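Local coordinates for protein glucuronoarabinoxylan endo-1,4-beta-xylanase (Clostridium papyrosolvens, PDB 4FMV) that probably hydrolyses beta-1,4 linkages inside plant cell-wall polysaccharides such as xylan, through a family 30 glycoside hydrolase catalytic module, at residues Y234-D238 against I280-A284. Sequence-based numbering, arbitrary orientation.
Sequences YFDDD and IYKRA
D238 and R283 carry this contact between the loop after strand 227-232 and the segment 280-284, which runs into helix 282-291 in the (beta/alpha)8 barrel. R283 grips the carboxylate side-on. R283 NE gives a nearly straight bond to D238 OD1 (2.7 Å), and R283 NH2 bonds D238 OD2 (3.1 Å). The two planes stand 62° apart, with both oxygens in or near the guanidinium plane but met from above the carboxylate plane. R283 N also donates to D238 OD1 (3.0 Å), from the opposite face to NE. A bend at chi3 (-72°) turns the guanidinium back along the loop, where R283 NH1 donates to F235 O (3.0 Å) and also to P270 O. D237 CA lies 3.6 Å above the centre of one face of the R283 guanidinium. The packing is tight here, and R283 is buried. On the water side it is looser: D238 OD2 lies against Y281 CB and oblique to its ring, and a water bound by K282 N makes a weak bond to OD2. K282 sends its amine away to N358 and D354 O. Exposed D236 barely touches the helix segment. Two donors on OD1 and a paired charge suggest that D238 stays ionised and that the salt bridge ties the loop to helix 282-291.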
loop_
_atom_site.group_PDB
_atom_site.type_symbol
_atom_site.label_atom_id
_atom_site.label_comp_id
_atom_site.label_asym_id
_atom_site.label_seq_id
_atom_site.Cartn_x
_atom_site.Cartn_y
_atom_site.Cartn_z
ATOM N N TYR A 234 -2.835 -0.215 9.752
ATOM C CA TYR A 234 -3.814 -1.208 10.181
ATOM C C TYR A 234 -4.974 -0.510 10.867
ATOM O O TYR A 234 -4.887 0.686 11.224
ATOM C CB TYR A 234 -3.181 -2.269 11.102
ATOM C CG TYR A 234 -2.836 -1.721 12.463
ATOM C CD1 TYR A 234 -3.784 -1.724 13.488
ATOM C CD2 TYR A 234 -1.588 -1.167 12.722
ATOM C CE1 TYR A 234 -3.503 -1.198 14.746
ATOM C CE2 TYR A 234 -1.290 -0.659 13.996
ATOM C CZ TYR A 234 -2.254 -0.677 14.989
ATOM O OH TYR A 234 -1.981 -0.167 16.246
ATOM N N PHE A 235 -6.074 -1.245 11.011
ATOM C CA PHE A 235 -7.205 -0.807 11.812
ATOM C C PHE A 235 -7.493 -1.916 12.810
ATOM O O PHE A 235 -7.304 -3.109 12.518
ATOM C CB PHE A 235 -8.419 -0.480 10.931
ATOM C CG PHE A 235 -8.200 0.720 10.045
ATOM C CD1 PHE A 235 -7.557 0.585 8.824
ATOM C CD2 PHE A 235 -8.604 1.990 10.457
ATOM C CE1 PHE A 235 -7.318 1.694 8.018
ATOM C CE2 PHE A 235 -8.391 3.098 9.653
ATOM C CZ PHE A 235 -7.738 2.949 8.422
ATOM N N ASP A 236 -7.961 -1.511 13.985
ATOM C CA ASP A 236 -8.048 -2.382 15.143
ATOM C C ASP A 236 -8.883 -3.648 15.010
ATOM O O ASP A 236 -8.507 -4.680 15.545
ATOM C CB ASP A 236 -8.582 -1.591 16.344
ATOM C CG ASP A 236 -7.539 -0.667 16.946
ATOM O OD1 ASP A 236 -6.329 -0.842 16.688
ATOM O OD2 ASP A 236 -7.942 0.229 17.696
ATOM N N ASP A 237 -10.044 -3.550 14.374
ATOM C CA ASP A 237 -11.007 -4.645 14.418
ATOM C C ASP A 237 -12.076 -4.476 13.349
ATOM O O ASP A 237 -12.023 -3.540 12.541
ATOM C CB ASP A 237 -11.672 -4.709 15.792
ATOM C CG ASP A 237 -12.390 -3.428 16.137
ATOM O OD1 ASP A 237 -13.038 -2.859 15.238
ATOM O OD2 ASP A 237 -12.304 -2.990 17.297
ATOM N N ASP A 238 -13.056 -5.377 13.375
ATOM C CA ASP A 238 -14.091 -5.435 12.356
ATOM C C ASP A 238 -15.399 -4.706 12.691
ATOM O O ASP A 238 -16.396 -4.865 11.973
ATOM C CB ASP A 238 -14.328 -6.878 11.898
ATOM C CG ASP A 238 -13.081 -7.493 11.266
ATOM O OD1 ASP A 238 -12.488 -6.879 10.351
ATOM O OD2 ASP A 238 -12.673 -8.584 11.702
ATOM N N ILE A 280 -10.754 -15.272 7.435
ATOM C CA ILE A 280 -10.505 -13.993 6.760
ATOM C C ILE A 280 -11.395 -12.898 7.351
ATOM O O ILE A 280 -12.613 -13.034 7.354
ATOM C CB ILE A 280 -10.806 -14.106 5.242
ATOM C CG1 ILE A 280 -9.939 -15.200 4.603
ATOM C CG2 ILE A 280 -10.562 -12.762 4.530
ATOM C CD1 ILE A 280 -8.455 -14.938 4.665
ATOM N N TYR A 281 -10.791 -11.820 7.840
ATOM C CA TYR A 281 -11.520 -10.761 8.523
ATOM C C TYR A 281 -12.237 -9.827 7.569
ATOM O O TYR A 281 -11.856 -9.687 6.409
ATOM C CB TYR A 281 -10.578 -9.931 9.389
ATOM C CG TYR A 281 -9.958 -10.685 10.540
ATOM C CD1 TYR A 281 -10.650 -11.703 11.203
ATOM C CD2 TYR A 281 -8.684 -10.383 10.961
ATOM C CE1 TYR A 281 -10.068 -12.378 12.283
ATOM C CE2 TYR A 281 -8.100 -11.046 12.015
ATOM C CZ TYR A 281 -8.786 -12.040 12.676
ATOM O OH TYR A 281 -8.163 -12.676 13.736
ATOM N N LYS A 282 -13.281 -9.183 8.069
ATOM C CA LYS A 282 -14.027 -8.225 7.254
ATOM C C LYS A 282 -13.122 -7.164 6.632
ATOM O O LYS A 282 -13.304 -6.803 5.470
ATOM C CB LYS A 282 -15.153 -7.583 8.067
ATOM C CG LYS A 282 -16.072 -6.670 7.248
ATOM C CD LYS A 282 -17.323 -6.322 8.075
ATOM C CE LYS A 282 -18.112 -7.599 8.404
ATOM N NZ LYS A 282 -18.765 -8.111 7.162
ATOM N N ARG A 283 -12.146 -6.671 7.399
ATOM C CA ARG A 283 -11.196 -5.681 6.897
ATOM C C ARG A 283 -10.492 -6.133 5.620
ATOM O O ARG A 283 -10.187 -5.303 4.757
ATOM C CB ARG A 283 -10.156 -5.310 7.967
ATOM C CG ARG A 283 -10.662 -4.364 9.062
ATOM C CD ARG A 283 -9.810 -4.538 10.318
ATOM N NE ARG A 283 -10.121 -5.823 10.934
ATOM C CZ ARG A 283 -9.354 -6.454 11.809
ATOM N NH1 ARG A 283 -8.203 -5.933 12.179
ATOM N NH2 ARG A 283 -9.740 -7.627 12.301
ATOM N N ALA A 284 -10.247 -7.438 5.483
ATOM C CA ALA A 284 -9.620 -7.961 4.261
ATOM C C ALA A 284 -10.505 -7.708 3.047
ATOM O O ALA A 284 -10.012 -7.385 1.969
ATOM C CB ALA A 284 -9.324 -9.473 4.398
HETATM O O HOH W 1 -14.211 -10.232 10.606
#